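Local coordinates for protein 5'-methylthioadenosine nucleosidase / s-adenosylhomocysteine nucleosidase (Brucella melitensis bv. 1, PDB 4PR3) that is a nucleosidase of the phosphorylase superfamily, forms a two-subunit assembly and holds adenine in a pocket beside its central sheet, at residues A[57-71]-A[168-180]. Residues are numbered along the deposited sequence; the frame is centred on the assembly and turned at random.
With ADE (adenine), chain C.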
ATOM      1  N   GLY A  57      -5.665  -9.105   4.060  1.00 16.90           N
ATOM      2  CA  GLY A  57      -4.240  -9.272   4.277  1.00 15.31           C
ATOM      3  C   GLY A  57      -3.688  -8.298   5.302  1.00 18.07           C
ATOM      4  O   GLY A  57      -4.414  -7.450   5.821  1.00 19.65           O
ATOM      5  N   VAL A  58      -2.392  -8.409   5.581  1.00 14.75           N
ATOM      6  CA  VAL A  58      -1.764  -7.653   6.659  1.00 10.17           C
ATOM      7  C   VAL A  58      -0.809  -6.575   6.141  1.00 11.84           C
ATOM      8  O   VAL A  58       0.051  -6.843   5.303  1.00 12.58           O
ATOM      9  CB  VAL A  58      -1.005  -8.600   7.615  1.00  8.61           C
ATOM     10  CG1 VAL A  58      -0.189  -7.815   8.626  1.00  9.19           C
ATOM     11  CG2 VAL A  58      -1.978  -9.537   8.313  1.00 10.02           C
ATOM     12  N   GLY A  59      -0.967  -5.354   6.645  1.00  8.51           N
ATOM     13  CA  GLY A  59      -0.095  -4.258   6.268  1.00  8.20           C
ATOM     14  C   GLY A  59      -0.678  -3.394   5.171  1.00  8.76           C
ATOM     15  O   GLY A  59      -1.590  -3.818   4.464  1.00  9.26           O
ATOM     16  N   PRO A  60      -0.147  -2.171   5.018  1.00  8.43           N
ATOM     17  CA  PRO A  60      -0.650  -1.188   4.048  1.00  8.32           C
ATOM     18  C   PRO A  60      -0.565  -1.652   2.593  1.00  7.43           C
ATOM     19  O   PRO A  60      -1.491  -1.396   1.829  1.00  7.94           O
ATOM     20  CB  PRO A  60       0.261   0.024   4.274  1.00  5.90           C
ATOM     21  CG  PRO A  60       0.747  -0.130   5.679  1.00  6.52           C
ATOM     22  CD  PRO A  60       0.915  -1.609   5.868  1.00  6.42           C
ATOM     23  N   VAL A  61       0.523  -2.312   2.213  1.00  8.93           N
ATOM     24  CA  VAL A  61       0.689  -2.760   0.830  1.00  8.92           C
ATOM     25  C   VAL A  61      -0.256  -3.913   0.480  1.00  8.89           C
ATOM     26  O   VAL A  61      -0.897  -3.894  -0.573  1.00  9.16           O
ATOM     27  CB  VAL A  61       2.154  -3.144   0.516  1.00  7.59           C
ATOM     28  CG1 VAL A  61       2.248  -3.899  -0.807  1.00  6.43           C
ATOM     29  CG2 VAL A  61       3.023  -1.901   0.485  1.00  5.92           C
ATOM     30  N   GLU A  62      -0.349  -4.901   1.366  1.00  7.79           N
ATOM     31  CA  GLU A  62      -1.261  -6.024   1.156  1.00  8.32           C
ATOM     32  C   GLU A  62      -2.704  -5.549   1.117  1.00  9.05           C
ATOM     33  O   GLU A  62      -3.488  -5.989   0.278  1.00  9.13           O
ATOM     34  CB  GLU A  62      -1.093  -7.088   2.244  1.00  9.32           C
ATOM     35  CG  GLU A  62       0.250  -7.798   2.217  1.00 11.59           C
ATOM     36  CD  GLU A  62       0.626  -8.270   0.827  1.00 14.43           C
ATOM     37  OE1 GLU A  62      -0.186  -8.989   0.204  1.00 16.12           O
ATOM     38  OE2 GLU A  62       1.729  -7.911   0.353  1.00 10.81           O
ATOM     39  N   ALA A  63      -3.043  -4.642   2.027  1.00 11.24           N
ATOM     40  CA  ALA A  63      -4.394  -4.099   2.115  1.00  9.08           C
ATOM     41  C   ALA A  63      -4.763  -3.301   0.871  1.00  9.77           C
ATOM     42  O   ALA A  63      -5.866  -3.441   0.338  1.00 10.02           O
ATOM     43  CB  ALA A  63      -4.533  -3.232   3.352  1.00  7.78           C
ATOM     44  N   ALA A  64      -3.837  -2.463   0.416  1.00  6.98           N
ATOM     45  CA  ALA A  64      -4.067  -1.638  -0.762  1.00  7.25           C
ATOM     46  C   ALA A  64      -4.215  -2.482  -2.024  1.00  9.30           C
ATOM     47  O   ALA A  64      -5.127  -2.265  -2.815  1.00  8.56           O
ATOM     48  CB  ALA A  64      -2.943  -0.635  -0.933  1.00  7.26           C
ATOM     49  N   VAL A  65      -3.318  -3.445  -2.205  1.00  8.65           N
ATOM     50  CA  VAL A  65      -3.340  -4.279  -3.398  1.00  9.00           C
ATOM     51  C   VAL A  65      -4.600  -5.142  -3.459  1.00  9.84           C
ATOM     52  O   VAL A  65      -5.285  -5.179  -4.481  1.00 12.40           O
ATOM     53  CB  VAL A  65      -2.077  -5.167  -3.501  1.00  9.28           C
ATOM     54  CG1 VAL A  65      -2.234  -6.199  -4.612  1.00  7.99           C
ATOM     55  CG2 VAL A  65      -0.839  -4.316  -3.740  1.00  5.48           C
ATOM     56  N   ASN A  66      -4.910  -5.820  -2.360  1.00  8.32           N
ATOM     57  CA  ASN A  66      -6.067  -6.709  -2.316  1.00  9.06           C
ATOM     58  C   ASN A  66      -7.417  -6.002  -2.437  1.00  9.89           C
ATOM     59  O   ASN A  66      -8.311  -6.487  -3.127  1.00 11.48           O
ATOM     60  CB  ASN A  66      -6.039  -7.576  -1.055  1.00  9.05           C
ATOM     61  CG  ASN A  66      -4.991  -8.669  -1.122  1.00 11.35           C
ATOM     62  OD1 ASN A  66      -4.667  -9.171  -2.201  1.00  9.45           O
ATOM     63  ND2 ASN A  66      -4.453  -9.043   0.035  1.00 10.00           N
ATOM     64  N   LEU A  67      -7.570  -4.862  -1.772  1.00  9.85           N
ATOM     65  CA  LEU A  67      -8.847  -4.153  -1.798  1.00 10.88           C
ATOM     66  C   LEU A  67      -9.069  -3.404  -3.108  1.00 12.09           C
ATOM     67  O   LEU A  67     -10.193  -3.342  -3.603  1.00 18.31           O
ATOM     68  CB  LEU A  67      -8.988  -3.206  -0.605  1.00 11.75           C
ATOM     69  CG  LEU A  67     -10.381  -2.603  -0.390  1.00 13.17           C
ATOM     70  CD1 LEU A  67     -11.441  -3.693  -0.261  1.00 13.54           C
ATOM     71  CD2 LEU A  67     -10.399  -1.694   0.828  1.00 12.25           C
ATOM     72  N   ALA A  68      -8.006  -2.842  -3.673  1.00 10.66           N
ATOM     73  CA  ALA A  68      -8.117  -2.142  -4.950  1.00 12.13           C
ATOM     74  C   ALA A  68      -8.494  -3.102  -6.072  1.00 18.28           C
ATOM     75  O   ALA A  68      -9.208  -2.729  -7.001  1.00 20.00           O
ATOM     76  CB  ALA A  68      -6.828  -1.414  -5.287  1.00 10.95           C
ATOM     77  N   SER A  69      -8.015  -4.339  -5.978  1.00 17.99           N
ATOM     78  CA  SER A  69      -8.338  -5.360  -6.968  1.00 17.28           C
ATOM     79  C   SER A  69      -9.792  -5.780  -6.845  1.00 23.77           C
ATOM     80  O   SER A  69     -10.504  -5.880  -7.845  1.00 30.65           O
ATOM     81  CB  SER A  69      -7.439  -6.586  -6.804  1.00 14.84           C
ATOM     82  OG  SER A  69      -6.118  -6.311  -7.225  1.00 18.07           O
ATOM     83  N   ALA A  70     -10.224  -6.033  -5.614  1.00 18.55           N
ATOM     84  CA  ALA A  70     -11.592  -6.458  -5.361  1.00 18.31           C
ATOM     85  C   ALA A  70     -12.579  -5.394  -5.825  1.00 20.72           C
ATOM     86  O   ALA A  70     -13.552  -5.699  -6.510  1.00 26.81           O
ATOM     87  CB  ALA A  70     -11.790  -6.767  -3.889  1.00 14.46           C
ATOM     88  N   LEU A  71     -12.308  -4.144  -5.468  1.00 17.47           N
ATOM     89  CA  LEU A  71     -13.185  -3.038  -5.837  1.00 21.75           C
ATOM     90  C   LEU A  71     -13.206  -2.791  -7.346  1.00 25.95           C
ATOM     91  O   LEU A  71     -14.217  -2.363  -7.898  1.00 26.11           O
ATOM     92  CB  LEU A  71     -12.786  -1.763  -5.091  1.00 18.78           C
ATOM     93  CG  LEU A  71     -13.059  -1.775  -3.587  1.00 17.27           C
ATOM     94  CD1 LEU A  71     -12.608  -0.474  -2.945  1.00 15.07           C
ATOM     95  CD2 LEU A  71     -14.533  -2.029  -3.320  1.00 14.44           C
HETATM   96  N   MSE A 168      -2.581  -1.427  11.113  1.00 10.47           N
HETATM   97  CA  MSE A 168      -1.783  -1.664   9.913  1.00 10.74           C
HETATM   98  C   MSE A 168      -2.472  -1.556   8.549  1.00 11.20           C
HETATM   99  O   MSE A 168      -1.839  -1.786   7.521  1.00 12.55           O
HETATM  100  CB  MSE A 168      -1.032  -2.976  10.064  1.00 11.30           C
HETATM  101  CG  MSE A 168      -0.203  -2.972  11.327  1.00 10.66           C
HETATM  102 SE   MSE A 168       0.511  -4.700  11.754  1.00 29.40          SE
HETATM  103  CE  MSE A 168       1.527  -4.988  10.111  1.00  9.92           C
ATOM    104  N   GLU A 169      -3.758  -1.220   8.539  1.00 11.23           N
ATOM    105  CA  GLU A 169      -4.592  -1.395   7.344  1.00 10.62           C
ATOM    106  C   GLU A 169      -5.352  -0.157   6.869  1.00 10.28           C
ATOM    107  O   GLU A 169      -5.247   0.235   5.710  1.00 12.36           O
ATOM    108  CB  GLU A 169      -5.555  -2.577   7.499  1.00 13.58           C
ATOM    109  CG  GLU A 169      -4.899  -3.936   7.309  1.00 12.88           C
ATOM    110  CD  GLU A 169      -4.233  -4.443   8.573  1.00 15.61           C
ATOM    111  OE1 GLU A 169      -4.826  -4.279   9.666  1.00 15.26           O
ATOM    112  OE2 GLU A 169      -3.119  -5.002   8.474  1.00 14.42           O
ATOM    113  N   THR A 170      -6.158   0.405   7.762  1.00 12.24           N
ATOM    114  CA  THR A 170      -7.231   1.340   7.420  1.00 10.04           C
ATOM    115  C   THR A 170      -6.905   2.435   6.400  1.00  8.73           C
ATOM    116  O   THR A 170      -7.677   2.639   5.467  1.00 10.03           O
ATOM    117  CB  THR A 170      -7.790   1.994   8.695  1.00  8.18           C
ATOM    118  OG1 THR A 170      -8.210   0.970   9.603  1.00  8.54           O
ATOM    119  CG2 THR A 170      -8.969   2.900   8.374  1.00  9.82           C
ATOM    120  N   TYR A 171      -5.780   3.128   6.555  1.00  8.47           N
ATOM    121  CA  TYR A 171      -5.434   4.185   5.601  1.00  7.67           C
ATOM    122  C   TYR A 171      -5.295   3.641   4.178  1.00  8.69           C
ATOM    123  O   TYR A 171      -5.636   4.316   3.209  1.00  8.44           O
ATOM    124  CB  TYR A 171      -4.156   4.926   6.009  1.00  6.67           C
ATOM    125  CG  TYR A 171      -3.729   5.975   5.006  1.00  8.15           C
ATOM    126  CD1 TYR A 171      -4.195   7.282   5.098  1.00  7.11           C
ATOM    127  CD2 TYR A 171      -2.867   5.657   3.963  1.00  6.47           C
ATOM    128  CE1 TYR A 171      -3.814   8.239   4.177  1.00  7.03           C
ATOM    129  CE2 TYR A 171      -2.486   6.603   3.041  1.00  6.57           C
ATOM    130  CZ  TYR A 171      -2.960   7.892   3.151  1.00  6.54           C
ATOM    131  OH  TYR A 171      -2.573   8.833   2.226  1.00  7.38           O
ATOM    132  N   ALA A 172      -4.783   2.423   4.059  1.00  8.02           N
ATOM    133  CA  ALA A 172      -4.661   1.787   2.756  1.00  9.26           C
ATOM    134  C   ALA A 172      -6.041   1.472   2.182  1.00 11.09           C
ATOM    135  O   ALA A 172      -6.251   1.547   0.970  1.00  9.29           O
ATOM    136  CB  ALA A 172      -3.821   0.531   2.859  1.00  8.27           C
ATOM    137  N   CYS A 173      -6.979   1.121   3.058  1.00  8.68           N
ATOM    138  CA  CYS A 173      -8.352   0.863   2.642  1.00  7.71           C
ATOM    139  C   CYS A 173      -8.994   2.138   2.124  1.00 11.63           C
ATOM    140  O   CYS A 173      -9.710   2.123   1.122  1.00 11.60           O
ATOM    141  CB  CYS A 173      -9.179   0.318   3.807  1.00  7.93           C
ATOM    142  SG  CYS A 173      -8.656  -1.301   4.406  1.00 15.56           S
ATOM    143  N   LEU A 174      -8.724   3.241   2.816  1.00 10.49           N
ATOM    144  CA  LEU A 174      -9.289   4.536   2.471  1.00  8.89           C
ATOM    145  C   LEU A 174      -8.912   4.964   1.062  1.00 10.29           C
ATOM    146  O   LEU A 174      -9.777   5.335   0.266  1.00 10.74           O
ATOM    147  CB  LEU A 174      -8.835   5.600   3.469  1.00 11.45           C
ATOM    148  CG  LEU A 174      -9.416   6.991   3.208  1.00 12.26           C
ATOM    149  CD1 LEU A 174     -10.936   6.942   3.258  1.00  9.69           C
ATOM    150  CD2 LEU A 174      -8.877   7.999   4.202  1.00 10.89           C
ATOM    151  N   ARG A 175      -7.619   4.915   0.760  1.00 11.58           N
ATOM    152  CA  ARG A 175      -7.126   5.335  -0.548  1.00 10.76           C
ATOM    153  C   ARG A 175      -7.696   4.458  -1.653  1.00  8.68           C
ATOM    154  O   ARG A 175      -7.946   4.930  -2.757  1.00 10.39           O
ATOM    155  CB  ARG A 175      -5.599   5.323  -0.582  1.00  8.12           C
ATOM    156  CG  ARG A 175      -4.960   6.288   0.395  1.00  8.31           C
ATOM    157  CD  ARG A 175      -5.348   7.734   0.102  1.00 10.99           C
ATOM    158  NE  ARG A 175      -4.913   8.157  -1.226  1.00 12.63           N
ATOM    159  CZ  ARG A 175      -5.736   8.510  -2.208  1.00 17.48           C
ATOM    160  NH1 ARG A 175      -7.050   8.505  -2.015  1.00 15.17           N
ATOM    161  NH2 ARG A 175      -5.244   8.875  -3.384  1.00 19.75           N
ATOM    162  N   ALA A 176      -7.911   3.185  -1.340  1.00  9.33           N
ATOM    163  CA  ALA A 176      -8.541   2.259  -2.274  1.00 10.77           C
ATOM    164  C   ALA A 176     -10.007   2.630  -2.510  1.00 13.30           C
ATOM    165  O   ALA A 176     -10.485   2.614  -3.645  1.00 14.49           O
ATOM    166  CB  ALA A 176      -8.426   0.831  -1.763  1.00  6.93           C
ATOM    167  N   CYS A 177     -10.713   2.970  -1.435  1.00 10.74           N
ATOM    168  CA  CYS A 177     -12.117   3.355  -1.528  1.00  9.95           C
ATOM    169  C   CYS A 177     -12.296   4.702  -2.225  1.00 11.42           C
ATOM    170  O   CYS A 177     -13.231   4.884  -3.002  1.00 13.14           O
ATOM    171  CB  CYS A 177     -12.759   3.395  -0.141  1.00  9.91           C
ATOM    172  SG  CYS A 177     -12.858   1.791   0.688  1.00 11.65           S
ATOM    173  N   GLN A 178     -11.401   5.643  -1.943  1.00 10.37           N
ATOM    174  CA  GLN A 178     -11.449   6.952  -2.582  1.00 10.49           C
ATOM    175  C   GLN A 178     -11.154   6.833  -4.069  1.00 13.96           C
ATOM    176  O   GLN A 178     -11.669   7.603  -4.879  1.00 15.00           O
ATOM    177  CB  GLN A 178     -10.454   7.911  -1.927  1.00  9.98           C
ATOM    178  CG  GLN A 178     -10.874   8.387  -0.545  1.00 14.24           C
ATOM    179  CD  GLN A 178      -9.823   9.263   0.116  1.00 17.62           C
ATOM    180  OE1 GLN A 178      -8.623   9.113  -0.127  1.00 17.54           O
ATOM    181  NE2 GLN A 178     -10.272  10.184   0.958  1.00 14.23           N
ATOM    182  N   ALA A 179     -10.326   5.852  -4.417  1.00 14.66           N
ATOM    183  CA  ALA A 179      -9.948   5.614  -5.804  1.00 15.13           C
ATOM    184  C   ALA A 179     -11.147   5.221  -6.664  1.00 17.37           C
ATOM    185  O   ALA A 179     -11.252   5.645  -7.813  1.00 20.48           O
ATOM    186  CB  ALA A 179      -8.865   4.551  -5.880  1.00 12.36           C
ATOM    187  N   VAL A 180     -12.033   4.390  -6.117  1.00 15.47           N
ATOM    188  CA  VAL A 180     -13.255   4.003  -6.822  1.00 17.44           C
ATOM    189  C   VAL A 180     -14.512   4.784  -6.402  1.00 17.82           C
ATOM    190  O   VAL A 180     -15.589   4.578  -6.959  1.00 17.38           O
ATOM    191  CB  VAL A 180     -13.520   2.490  -6.709  1.00 19.63           C
ATOM    192  CG1 VAL A 180     -12.348   1.705  -7.275  1.00 19.50           C
ATOM    193  CG2 VAL A 180     -13.772   2.106  -5.267  1.00 18.91           C
TER
HETATM  194  N9  ADE C 501      -3.146  -3.923  15.634  1.00  8.73           N
HETATM  195  C8  ADE C 501      -3.353  -4.353  16.914  1.00  9.47           C
HETATM  196  N7  ADE C 501      -2.427  -3.964  17.757  1.00 10.13           N
HETATM  197  C5  ADE C 501      -1.552  -3.228  16.976  1.00  8.71           C
HETATM  198  C6  ADE C 501      -0.358  -2.543  17.275  1.00  9.33           C
HETATM  199  N6  ADE C 501       0.178  -2.493  18.498  1.00 11.19           N
HETATM  200  N1  ADE C 501       0.270  -1.911  16.263  1.00  8.96           N
HETATM  201  C2  ADE C 501      -0.264  -1.962  15.037  1.00  8.49           C
HETATM  202  N3  ADE C 501      -1.377  -2.574  14.635  1.00  8.22           N
HETATM  203  C4  ADE C 501      -1.979  -3.194  15.663  1.00  8.75           C
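Gly59 N and Glu169 OE2 make the one hydrogen bond between 57-71 and 168-180, 2.8 Å long and almost straight at 176°, on the anti lone pair of the carboxylate oxygen. Glu169 gets there by folding at chi2 (84°), which turns its carboxylate back to the loop 57-59 while CG rests against Ala63 CB. Gly59 and Glu169 are both N-cap residues, so the bond ties the starts of two helices together. Just beside it, the methyl CE of selenomethionine Met168 meets Val58 CG1 at 3.6 Å, and Met168 CG lies 3.5 Å from N3 of the adenine, placing this junction against the ligand pocket.

From there the axes of 60-71 and 170-180 come within 8.0 Å at their closest and cross at -29°, roughly parallel. Small side chains line the interface, consistent with the close approach: Ala172 CB sits among Pro60, Ala63 and Ala64, and one turn on Ala176 CB faces Ala68. Leu67 lays CD2 over Cys173, 3.8 Å from its CB, and Leu71 CD1 reaches Val180 CG2 at 3.7 Å.

In this phosphorylase-superfamily fold, helix 170-180 packs through Cys173 and Cys177 on strand 83-91 and through Leu174 on strand 100-108, while Glu62 and Arg175 form salt bridges with Arg175 and Glu62 of the second subunit.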